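Local coordinates for 6-phosphogluconolactonase (Thermotoga maritima, PDB 1VL1), which hydrolyses 6-phosphogluconolactone to 6-phosphogluconate, the second step of the oxidative pentose phosphate pathway, at residues Y61-E66 / V99-A104; W71-F77 / I106-H112; V151-L157 / R179-F184; I197-I203 / W228-K232. One frame throughout, in Å; residues are numbered along the deposited sequence.

Contact 1. Residues Y61-E66 / V99-A104; sequences YEKLAE and VLFSRA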
# COMPACT_ATOMS: atom_id res chain seq x y z
N TYR A 61 -7.09 5.40 6.70
CA TYR A 61 -7.75 5.95 5.49
C TYR A 61 -9.07 6.60 5.83
O TYR A 61 -9.47 7.63 5.22
CB TYR A 61 -8.02 4.84 4.47
CG TYR A 61 -6.79 4.09 4.00
CD1 TYR A 61 -5.51 4.62 4.14
CD2 TYR A 61 -6.91 2.84 3.42
CE1 TYR A 61 -4.41 3.97 3.70
CE2 TYR A 61 -5.81 2.15 3.00
CZ TYR A 61 -4.55 2.73 3.12
OH TYR A 61 -3.46 2.06 2.71
N GLU A 62 -9.78 5.99 6.77
CA GLU A 62 -11.11 6.47 7.17
C GLU A 62 -11.02 7.93 7.67
O GLU A 62 -11.87 8.74 7.35
CB GLU A 62 -11.72 5.56 8.22
CG GLU A 62 -13.17 5.86 8.49
CD GLU A 62 -13.78 4.90 9.48
OE1 GLU A 62 -13.02 4.08 10.08
OE2 GLU A 62 -15.02 5.00 9.67
N LYS A 63 -9.96 8.24 8.43
CA LYS A 63 -9.74 9.61 8.94
C LYS A 63 -9.14 10.49 7.85
O LYS A 63 -9.54 11.66 7.76
CB LYS A 63 -8.81 9.61 10.13
CG LYS A 63 -9.42 9.08 11.42
N LEU A 64 -8.24 9.95 7.01
CA LEU A 64 -7.68 10.73 5.88
C LEU A 64 -8.77 11.23 4.96
O LEU A 64 -8.73 12.36 4.48
CB LEU A 64 -6.66 9.94 5.07
CG LEU A 64 -5.27 9.87 5.68
CD1 LEU A 64 -4.46 8.82 5.00
CD2 LEU A 64 -4.59 11.25 5.55
N ALA A 65 -9.80 10.41 4.77
CA ALA A 65 -10.92 10.77 3.89
C ALA A 65 -11.65 12.02 4.32
O ALA A 65 -12.34 12.63 3.51
CB ALA A 65 -11.89 9.64 3.76
N GLU A 66 -11.50 12.36 5.59
CA GLU A 66 -12.16 13.51 6.18
C GLU A 66 -11.34 14.80 6.05
O GLU A 66 -11.84 15.88 6.35
CB GLU A 66 -12.48 13.21 7.66
CG GLU A 66 -13.51 12.09 7.79
CD GLU A 66 -13.63 11.47 9.18
OE1 GLU A 66 -13.08 12.04 10.18
OE2 GLU A 66 -14.28 10.39 9.24
N VAL A 99 -14.05 3.02 3.07
CA VAL A 99 -13.47 4.00 4.01
C VAL A 99 -12.96 5.27 3.34
O VAL A 99 -12.90 6.34 3.98
CB VAL A 99 -12.35 3.37 4.88
CG1 VAL A 99 -12.96 2.26 5.77
CG2 VAL A 99 -11.18 2.92 4.08
N LEU A 100 -12.62 5.20 2.05
CA LEU A 100 -11.98 6.32 1.40
C LEU A 100 -12.58 6.70 0.07
O LEU A 100 -13.02 7.80 -0.09
CB LEU A 100 -10.50 6.02 1.21
CG LEU A 100 -9.62 7.01 0.47
CD1 LEU A 100 -9.58 8.33 1.24
CD2 LEU A 100 -8.17 6.49 0.30
N PHE A 101 -12.56 5.79 -0.90
CA PHE A 101 -12.92 6.19 -2.28
C PHE A 101 -14.35 6.65 -2.43
O PHE A 101 -14.65 7.42 -3.32
CB PHE A 101 -12.63 5.09 -3.32
CG PHE A 101 -11.23 4.55 -3.34
CD1 PHE A 101 -10.10 5.34 -3.12
CD2 PHE A 101 -11.03 3.19 -3.66
CE1 PHE A 101 -8.84 4.76 -3.17
CE2 PHE A 101 -9.79 2.67 -3.76
CZ PHE A 101 -8.70 3.45 -3.50
N SER A 102 -15.23 6.13 -1.59
CA SER A 102 -16.67 6.47 -1.64
C SER A 102 -16.98 7.57 -0.63
O SER A 102 -18.14 8.05 -0.56
CB SER A 102 -17.49 5.22 -1.34
OG SER A 102 -17.58 4.93 0.10
N ARG A 103 -16.00 7.95 0.23
CA ARG A 103 -16.21 8.95 1.26
C ARG A 103 -15.61 10.30 0.94
O ARG A 103 -16.25 11.35 1.14
CB ARG A 103 -15.80 8.42 2.60
CG ARG A 103 -16.76 7.38 3.15
CD ARG A 103 -16.33 6.76 4.48
NE ARG A 103 -16.51 7.68 5.61
CZ ARG A 103 -15.53 8.32 6.26
NH1 ARG A 103 -14.28 8.21 5.89
NH2 ARG A 103 -15.84 9.13 7.28
N ALA A 104 -14.40 10.34 0.44
CA ALA A 104 -13.86 11.55 -0.13
C ALA A 104 -14.29 11.68 -1.59
O ALA A 104 -14.48 10.68 -2.28
CB ALA A 104 -12.34 11.49 -0.05
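Helix 57-64 and helix 92-101, with the turns that follow them, lie against each other on the Leu-51 face of the central sheet in this Rossmann-like alpha/beta fold, meeting from Tyr-61 with Val-99 through to Glu-66 with Arg-103. Tyr-61 touches Val-99 with its first side-chain carbon, CB to CG2 at 3.7 Å; the ring then leads away from residues 99-104 to pack on Ile-96, and its hydroxyl is hydrogen-bonded to Ala-52 O. Ala-65, with only a methyl, sits where the backbones come close: its CB is 3.7 Å from Leu-100 CD1 and 3.5 Å from Val-99 O. Beyond it Arg-103 ties the two segments together. A bend at chi3 (74°) folds the arginine back toward helix 92-101, where Arg-103 NH1 bonds Val-99 O at 3.0 Å, almost in the guanidinium plane. The same Arg-103 NH1 also reaches Glu-62 O at 2.9 Å, in the plane of that carbonyl and on a lone pair, bridging a carbonyl from each helix. Glu-62 CG lies over one face of the guanidinium. At its edge Arg-103 NH2 forms a salt bridge to Glu-66 OE2 at 2.8 Å, the oxygen using its anti lone pair, with the carboxylate turned 67° from the guanidinium plane.

Contact 2. Residues W71-F77 / I106-H112; sequences WNRIHFF and IPSGNVH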
# COMPACT_ATOMS: atom_id res chain seq x y z
N TRP A 71 -8.67 16.66 -3.80
CA TRP A 71 -8.64 15.25 -4.18
C TRP A 71 -8.43 15.02 -5.65
O TRP A 71 -7.99 13.93 -6.01
CB TRP A 71 -9.94 14.59 -3.79
CG TRP A 71 -10.14 14.57 -2.29
CD1 TRP A 71 -11.08 15.23 -1.60
CD2 TRP A 71 -9.40 13.81 -1.34
NE1 TRP A 71 -10.97 14.96 -0.26
CE2 TRP A 71 -9.95 14.08 -0.06
CE3 TRP A 71 -8.34 12.91 -1.42
CZ2 TRP A 71 -9.47 13.49 1.11
CZ3 TRP A 71 -7.86 12.31 -0.27
CH2 TRP A 71 -8.44 12.60 0.99
N ASN A 72 -8.87 15.94 -6.49
CA ASN A 72 -8.59 15.85 -7.92
C ASN A 72 -7.11 15.82 -8.28
O ASN A 72 -6.77 15.44 -9.39
CB ASN A 72 -9.25 16.95 -8.70
CG ASN A 72 -8.79 18.35 -8.31
OD1 ASN A 72 -8.84 18.72 -7.14
ND2 ASN A 72 -8.38 19.15 -9.29
N ARG A 73 -6.24 16.22 -7.37
CA ARG A 73 -4.78 16.22 -7.63
C ARG A 73 -4.14 14.98 -7.05
O ARG A 73 -2.92 14.80 -7.14
CB ARG A 73 -4.19 17.47 -6.99
CG ARG A 73 -4.65 18.74 -7.68
CD ARG A 73 -4.17 20.02 -7.03
NE ARG A 73 -2.70 20.02 -6.96
CZ ARG A 73 -2.00 20.67 -6.04
NH1 ARG A 73 -2.59 21.44 -5.14
NH2 ARG A 73 -0.68 20.61 -6.06
N ILE A 74 -4.92 14.09 -6.44
CA ILE A 74 -4.34 12.91 -5.81
C ILE A 74 -4.79 11.65 -6.50
O ILE A 74 -5.98 11.42 -6.64
CB ILE A 74 -4.66 12.83 -4.31
CG1 ILE A 74 -4.23 14.14 -3.61
CG2 ILE A 74 -3.98 11.62 -3.70
CD1 ILE A 74 -4.85 14.33 -2.23
N HIS A 75 -3.82 10.86 -6.98
CA HIS A 75 -4.11 9.56 -7.66
C HIS A 75 -3.76 8.39 -6.79
O HIS A 75 -2.65 8.36 -6.20
CB HIS A 75 -3.35 9.49 -8.98
CG HIS A 75 -3.75 10.55 -9.94
ND1 HIS A 75 -4.45 10.28 -11.10
CD2 HIS A 75 -3.60 11.89 -9.89
CE1 HIS A 75 -4.72 11.41 -11.71
NE2 HIS A 75 -4.22 12.40 -11.00
N PHE A 76 -4.67 7.42 -6.69
CA PHE A 76 -4.48 6.32 -5.76
C PHE A 76 -4.37 4.97 -6.52
O PHE A 76 -5.06 4.77 -7.49
CB PHE A 76 -5.68 6.22 -4.76
CG PHE A 76 -5.72 7.35 -3.74
CD1 PHE A 76 -4.85 7.35 -2.68
CD2 PHE A 76 -6.58 8.40 -3.87
CE1 PHE A 76 -4.86 8.35 -1.73
CE2 PHE A 76 -6.59 9.43 -2.91
CZ PHE A 76 -5.74 9.38 -1.87
N PHE A 77 -3.52 4.08 -6.00
CA PHE A 77 -3.29 2.77 -6.58
C PHE A 77 -3.31 1.74 -5.49
O PHE A 77 -2.69 1.94 -4.45
CB PHE A 77 -1.91 2.73 -7.26
CG PHE A 77 -1.72 3.81 -8.27
CD1 PHE A 77 -1.37 5.10 -7.89
CD2 PHE A 77 -1.85 3.54 -9.59
CE1 PHE A 77 -1.24 6.10 -8.80
CE2 PHE A 77 -1.72 4.56 -10.55
CZ PHE A 77 -1.39 5.82 -10.15
N ILE A 106 -13.12 11.90 -4.55
CA ILE A 106 -12.00 11.66 -5.43
C ILE A 106 -12.56 11.30 -6.81
O ILE A 106 -13.40 10.36 -6.92
CB ILE A 106 -11.16 10.53 -4.88
CG1 ILE A 106 -10.59 10.80 -3.45
CG2 ILE A 106 -10.03 10.19 -5.85
CD1 ILE A 106 -10.16 9.53 -2.67
N PRO A 107 -12.13 12.02 -7.86
CA PRO A 107 -12.55 11.69 -9.22
C PRO A 107 -12.34 10.22 -9.55
O PRO A 107 -11.34 9.61 -9.16
CB PRO A 107 -11.65 12.57 -10.08
CG PRO A 107 -11.46 13.82 -9.22
CD PRO A 107 -11.21 13.18 -7.83
N SER A 108 -13.31 9.62 -10.23
CA SER A 108 -13.19 8.19 -10.62
C SER A 108 -11.89 7.85 -11.33
O SER A 108 -11.24 6.84 -11.03
CB SER A 108 -14.37 7.78 -11.49
OG SER A 108 -14.19 6.43 -11.86
N GLY A 109 -11.51 8.73 -12.25
CA GLY A 109 -10.30 8.59 -13.06
C GLY A 109 -9.01 8.57 -12.25
O GLY A 109 -7.98 8.13 -12.76
N ASN A 110 -9.08 9.02 -10.99
CA ASN A 110 -7.90 9.05 -10.11
C ASN A 110 -7.73 7.80 -9.31
O ASN A 110 -6.76 7.70 -8.56
CB ASN A 110 -7.99 10.21 -9.13
CG ASN A 110 -7.81 11.54 -9.77
OD1 ASN A 110 -8.11 11.79 -10.99
ND2 ASN A 110 -7.33 12.45 -8.96
N VAL A 111 -8.65 6.83 -9.42
CA VAL A 111 -8.59 5.66 -8.58
C VAL A 111 -8.28 4.48 -9.47
O VAL A 111 -9.03 4.17 -10.37
CB VAL A 111 -9.91 5.40 -7.80
CG1 VAL A 111 -9.87 4.07 -7.07
CG2 VAL A 111 -10.16 6.52 -6.87
N HIS A 112 -7.24 3.75 -9.08
CA HIS A 112 -6.74 2.67 -9.89
C HIS A 112 -6.68 1.39 -9.08
O HIS A 112 -6.10 1.35 -8.00
CB HIS A 112 -5.33 3.05 -10.43
CG HIS A 112 -5.29 4.37 -11.17
ND1 HIS A 112 -5.52 4.48 -12.52
CD2 HIS A 112 -5.04 5.63 -10.72
CE1 HIS A 112 -5.42 5.75 -12.87
NE2 HIS A 112 -5.18 6.47 -11.79
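Phe-76 and Phe-77 run parallel to Val-111 and His-112 as neighbouring strands, with Phe-76 N bonded to Asn-110 O at 2.8 Å and Phe-76 O accepting from His-112 N at 2.9 Å. Just ahead of this ladder Asn-110 takes over with its side chain, CG anti to the carbonyl carbon (chi1 -71°), which brings the amide over to Ile-74 and the His-75 ring. Asn-110 ND2 donates to Ile-74 O at 2.9 Å and to Asn-72 O at 3.1 Å, each time from above the carbonyl plane. The amide thus grips the turn that leads into strand 74-82. It also lies nearly flat on the His-75 ring, the planes 17° apart and Asn-110 CG 3.6 Å above the ring, toward its rim. A leucine here would probably leave the carbonyls of Asn-72 and Ile-74 without this shared donor and free the turn to shift. Further along, the rings of Phe-77 and His-112 point the same way in an offset parallel pair with little overlap, centroids 4.6 Å apart and planes at 9°; His-112 ND1 is held by Glu-130. On the other side of the sheet Ile-106 fills the join, its CG1 3.7 Å from Trp-71 CE3 and its CD1 3.6 Å from Phe-76 CE2. Phe-101 packs on Phe-76 and Val-111, completing the beta-alpha-beta crossover of strand 74-82, helix 92-101 and strand 111-112, a building unit of Rossmann-like folds.

Contact 3. Residues V151-L157 / R179-F184; sequences VASIFDL and RVTLTF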
# COMPACT_ATOMS: atom_id res chain seq x y z
N VAL A 151 4.47 -8.26 2.62
CA VAL A 151 4.09 -6.90 2.25
C VAL A 151 3.31 -6.94 0.94
O VAL A 151 3.54 -7.80 0.10
CB VAL A 151 5.36 -6.07 2.12
CG1 VAL A 151 6.28 -6.62 1.02
CG2 VAL A 151 5.05 -4.60 1.94
N ALA A 152 2.30 -6.08 0.80
CA ALA A 152 1.44 -6.13 -0.35
C ALA A 152 0.85 -7.56 -0.39
O ALA A 152 0.41 -8.03 0.65
CB ALA A 152 2.15 -5.68 -1.65
N SER A 153 0.91 -8.24 -1.52
CA SER A 153 0.64 -9.70 -1.56
C SER A 153 1.92 -10.44 -2.00
O SER A 153 1.87 -11.45 -2.73
CB SER A 153 -0.56 -10.06 -2.43
OG SER A 153 -1.82 -9.91 -1.77
N ILE A 154 3.06 -9.90 -1.58
CA ILE A 154 4.34 -10.58 -1.76
C ILE A 154 4.62 -11.45 -0.51
O ILE A 154 4.96 -10.93 0.57
CB ILE A 154 5.47 -9.59 -1.96
CG1 ILE A 154 5.19 -8.63 -3.12
CG2 ILE A 154 6.76 -10.37 -2.11
CD1 ILE A 154 6.01 -7.39 -3.14
N PHE A 155 4.47 -12.76 -0.68
CA PHE A 155 4.65 -13.75 0.38
C PHE A 155 5.97 -14.48 0.21
O PHE A 155 6.52 -14.99 1.18
CB PHE A 155 3.51 -14.77 0.38
CG PHE A 155 2.19 -14.19 0.86
CD1 PHE A 155 1.86 -14.16 2.17
CD2 PHE A 155 1.33 -13.60 -0.02
CE1 PHE A 155 0.67 -13.59 2.59
CE2 PHE A 155 0.17 -13.00 0.40
CZ PHE A 155 -0.16 -12.98 1.69
N ASP A 156 6.47 -14.52 -1.02
CA ASP A 156 7.67 -15.22 -1.47
C ASP A 156 8.62 -14.24 -2.17
O ASP A 156 8.19 -13.36 -2.91
CB ASP A 156 7.31 -16.36 -2.43
CG ASP A 156 6.66 -17.49 -1.72
OD1 ASP A 156 7.37 -18.14 -0.93
OD2 ASP A 156 5.47 -17.76 -1.82
N LEU A 157 9.92 -14.42 -2.02
CA LEU A 157 10.84 -13.50 -2.67
C LEU A 157 10.78 -13.56 -4.20
O LEU A 157 10.90 -12.52 -4.85
CB LEU A 157 12.29 -13.68 -2.15
CG LEU A 157 12.43 -13.56 -0.62
CD1 LEU A 157 13.89 -13.63 -0.29
CD2 LEU A 157 11.82 -12.30 -0.09
N ARG A 179 -3.43 -13.97 -5.72
CA ARG A 179 -3.30 -12.53 -5.53
C ARG A 179 -2.63 -11.88 -6.74
O ARG A 179 -1.79 -12.51 -7.44
CB ARG A 179 -2.44 -12.14 -4.30
CG ARG A 179 -2.54 -12.95 -3.03
CD ARG A 179 -3.83 -12.83 -2.43
NE ARG A 179 -3.98 -13.42 -1.07
CZ ARG A 179 -3.83 -12.76 0.06
NH1 ARG A 179 -3.32 -11.52 0.09
NH2 ARG A 179 -4.16 -13.35 1.20
N VAL A 180 -2.97 -10.61 -6.97
CA VAL A 180 -2.31 -9.74 -7.92
C VAL A 180 -1.55 -8.72 -7.07
O VAL A 180 -2.12 -8.18 -6.13
CB VAL A 180 -3.32 -9.07 -8.83
CG1 VAL A 180 -2.64 -7.94 -9.65
CG2 VAL A 180 -4.01 -10.11 -9.66
N THR A 181 -0.27 -8.53 -7.34
CA THR A 181 0.50 -7.64 -6.51
C THR A 181 1.50 -6.82 -7.26
O THR A 181 2.08 -7.26 -8.25
CB THR A 181 1.23 -8.47 -5.38
OG1 THR A 181 1.85 -7.58 -4.41
CG2 THR A 181 2.30 -9.32 -5.96
N LEU A 182 1.73 -5.58 -6.79
CA LEU A 182 2.91 -4.89 -7.20
C LEU A 182 4.09 -5.66 -6.69
O LEU A 182 4.01 -6.36 -5.67
CB LEU A 182 2.98 -3.50 -6.57
CG LEU A 182 1.95 -2.50 -7.04
CD1 LEU A 182 2.24 -1.06 -6.47
CD2 LEU A 182 1.80 -2.41 -8.44
N THR A 183 5.21 -5.53 -7.44
CA THR A 183 6.49 -6.22 -7.12
C THR A 183 7.41 -5.29 -6.34
O THR A 183 7.12 -4.10 -6.13
CB THR A 183 7.20 -6.56 -8.44
OG1 THR A 183 7.40 -5.35 -9.18
CG2 THR A 183 6.38 -7.48 -9.33
N PHE A 184 8.52 -5.82 -5.84
CA PHE A 184 9.53 -4.93 -5.27
C PHE A 184 9.91 -3.77 -6.21
O PHE A 184 10.04 -2.61 -5.78
CB PHE A 184 10.77 -5.72 -4.91
CG PHE A 184 10.59 -6.77 -3.85
CD1 PHE A 184 9.68 -6.62 -2.79
CD2 PHE A 184 11.41 -7.89 -3.84
CE1 PHE A 184 9.56 -7.57 -1.79
CE2 PHE A 184 11.30 -8.87 -2.82
CZ PHE A 184 10.35 -8.70 -1.78
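The Arg-179 guanidinium has the Phe-155 ring over one face, its CZ 3.6 Å above the plane, and Ser-153 OG at its edge, where the loop after the Asp-Gly-His sequence of this lactonase and sugar-phosphate isomerase family crosses strand 179-182 of the central sheet. The two planes stand 82° apart, so the phenyl presents its rim to the arginine, while its ring stacks with that of His-150. Phe-184, at the far end, meets Val-151 CG1 at its edge, with Ile-154 CD1 approaching obliquely, 3.8 Å from Phe-184 CD1. Arg-82 lies close to Arg-179, and a citrate, probably from the crystallisation liquor, is bound about 4 Å from the Arg-179 side chain; this is consistent with a pocket for anions.

Polar bonds fix the middle of the loop. Arg-179 bends at chi2 (-66°), which carries the chain back past Ser-153 and lets Arg-179 NH1 donate to Ser-153 OG at 2.9 Å, close to the guanidinium plane. That hydroxyl is also hydrogen-bonded to Asp-80 OD2, so it links the arginine to a carboxylate of strand 74-82 and probably feels both charges. Ile-154 lies across Thr-181 at about a right angle, and its CD1 comes within 3.4 Å of Leu-182 O. With its hydroxyl swung opposite its own backbone N (chi1 -171°), Thr-181 OG1 works both ways: it accepts from Ser-153 N at 3.1 Å and donates to Leu-182 O at 2.8 Å.

Contact 4. Residues I197-I203 / W228-K232; sequences IRGKEKI and WFVGK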
# COMPACT_ATOMS: atom_id res chain seq x y z
N ILE A 197 2.13 -0.70 11.34
CA ILE A 197 2.09 -1.98 12.03
C ILE A 197 1.74 -1.77 13.48
O ILE A 197 2.09 -0.72 14.06
CB ILE A 197 3.38 -2.80 11.90
CG1 ILE A 197 4.63 -2.07 12.48
CG2 ILE A 197 3.63 -3.21 10.44
CD1 ILE A 197 5.70 -3.07 12.79
N ARG A 198 1.11 -2.78 14.09
CA ARG A 198 0.77 -2.72 15.49
C ARG A 198 0.91 -4.09 16.13
O ARG A 198 0.58 -5.12 15.49
CB ARG A 198 -0.65 -2.20 15.71
CG ARG A 198 -0.91 -0.79 15.18
CD ARG A 198 -2.34 -0.37 15.30
NE ARG A 198 -2.66 0.12 16.62
CZ ARG A 198 -3.72 0.90 16.89
NH1 ARG A 198 -4.57 1.27 15.94
NH2 ARG A 198 -3.92 1.30 18.12
N GLY A 199 1.38 -4.10 17.37
CA GLY A 199 1.36 -5.27 18.20
C GLY A 199 2.65 -6.06 18.23
O GLY A 199 3.55 -5.88 17.40
N LYS A 200 2.71 -6.97 19.19
CA LYS A 200 3.96 -7.68 19.54
C LYS A 200 4.48 -8.55 18.41
O LYS A 200 5.67 -8.58 18.16
CB LYS A 200 3.77 -8.53 20.80
CG LYS A 200 3.73 -7.66 22.05
CD LYS A 200 3.63 -8.42 23.36
CE LYS A 200 3.68 -7.43 24.52
NZ LYS A 200 3.26 -8.03 25.81
N GLU A 201 3.61 -9.26 17.72
CA GLU A 201 4.10 -10.16 16.66
C GLU A 201 4.76 -9.41 15.52
O GLU A 201 5.79 -9.86 14.99
CB GLU A 201 2.97 -11.03 16.11
CG GLU A 201 3.46 -12.28 15.42
CD GLU A 201 4.13 -13.31 16.34
OE1 GLU A 201 4.32 -13.07 17.57
OE2 GLU A 201 4.47 -14.40 15.83
N LYS A 202 4.16 -8.30 15.11
CA LYS A 202 4.71 -7.52 14.02
C LYS A 202 5.97 -6.79 14.48
O LYS A 202 6.91 -6.66 13.72
CB LYS A 202 3.71 -6.58 13.43
CG LYS A 202 2.54 -7.35 12.84
CD LYS A 202 1.67 -6.49 12.11
CE LYS A 202 0.43 -7.27 11.64
NZ LYS A 202 -0.37 -6.34 10.81
N ILE A 203 6.00 -6.34 15.73
CA ILE A 203 7.26 -5.83 16.30
C ILE A 203 8.36 -6.89 16.23
O ILE A 203 9.50 -6.62 15.86
CB ILE A 203 7.05 -5.33 17.76
CG1 ILE A 203 6.22 -4.06 17.76
CG2 ILE A 203 8.39 -5.07 18.38
CD1 ILE A 203 5.63 -3.72 19.06
N TRP A 228 8.53 3.60 9.55
CA TRP A 228 7.63 2.67 10.21
C TRP A 228 6.88 3.44 11.32
O TRP A 228 7.47 4.14 12.12
CB TRP A 228 8.40 1.52 10.85
CG TRP A 228 9.11 0.63 9.84
CD1 TRP A 228 10.23 0.95 9.13
CD2 TRP A 228 8.74 -0.68 9.44
NE1 TRP A 228 10.59 -0.08 8.32
CE2 TRP A 228 9.66 -1.09 8.45
CE3 TRP A 228 7.73 -1.55 9.80
CZ2 TRP A 228 9.63 -2.35 7.88
CZ3 TRP A 228 7.70 -2.80 9.21
CH2 TRP A 228 8.63 -3.17 8.24
N PHE A 229 5.56 3.25 11.37
CA PHE A 229 4.76 3.74 12.48
C PHE A 229 4.31 2.49 13.23
O PHE A 229 3.48 1.72 12.72
CB PHE A 229 3.56 4.53 11.95
CG PHE A 229 3.91 5.78 11.23
CD1 PHE A 229 4.26 6.89 11.92
CD2 PHE A 229 3.89 5.85 9.83
CE1 PHE A 229 4.62 8.06 11.27
CE2 PHE A 229 4.24 7.04 9.17
CZ PHE A 229 4.57 8.13 9.87
N VAL A 230 4.86 2.30 14.42
CA VAL A 230 4.69 1.07 15.18
C VAL A 230 3.90 1.32 16.44
O VAL A 230 4.32 2.11 17.31
CB VAL A 230 6.04 0.51 15.56
CG1 VAL A 230 5.87 -0.84 16.31
CG2 VAL A 230 6.92 0.39 14.32
N GLY A 231 2.73 0.68 16.52
CA GLY A 231 1.85 0.79 17.69
C GLY A 231 1.99 -0.42 18.62
O GLY A 231 2.31 -1.50 18.17
N LYS A 232 1.72 -0.18 19.90
CA LYS A 232 1.69 -1.20 20.99
C LYS A 232 3.00 -1.31 21.81
O LYS A 232 3.75 -0.32 22.01
CB LYS A 232 1.29 -2.60 20.48
CG LYS A 232 -0.22 -2.90 20.45
CD LYS A 232 -0.99 -2.08 19.43
CE LYS A 232 -2.36 -2.74 19.17
NZ LYS A 232 -3.15 -2.17 18.01
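Ile-197 has CG1 wedged between its backbone N and carbonyl carbon (chi1 60°), a crowded position that swings CG1 to 3.8 Å from Val-230 CG2 and CD1 to 3.9 Å from Trp-228 CE3. Val-230 holds CG1 anti to its N (chi1 -177°), and its two methyls divide the work: CG2 lies beside Ile-197, while CG1 meets Ile-203 CG1 at 3.5 Å. These strands are parallel. Ile-197 N donates to Phe-229 O almost straight, Gly-231 N to Ile-197 O, and Gly-199 N to Gly-231 O at 2.9 Å. This is the beta-alpha-beta unit of strand 192-198, helix 200-210 and strand 225-231, with Gly-199 as N-cap of the helix and Ile-203 bringing its first turn down onto the sheet. A CB on Gly-231 would clash with Arg-198 CG as it is placed. Lys-232, the last residue, runs beside Gly-199 and Arg-198, its CD 3.7 Å from Arg-198 CB. A glycine in place of Arg-198 would probably leave the Lys-232 chain without this flank and free it to swing. The modelled 2.7 Å between Arg-198 NE and Lys-232 NZ sets two donors together, so the placement of one or both ends is doubtful.

Overall arrangement
Contacts 1 and 2 form one continuous block, their centres 12 Å apart: Trp-71 CE2 lies 3.5 Å from Ala-104 CB, and Phe-101 of helix 92-101 packs onto strands 74-82 and 111-112. Contact 3 lies across the chain's centre from both, 23 Å from contact 2 between centres, yet strands 74-82 and 179-182 are antiparallel neighbours in the same sheet. Contact 4 belongs to that sheet too, with its centre 20 Å from contact 3 and 29 Å from contact 2. Citrate, probably from the crystallisation liquor, lies near Arg-179 of contact 3, and Lys-202 NZ of contact 4 is hydrogen-bonded to a citrate oxygen, consistent with an anion pocket on this side.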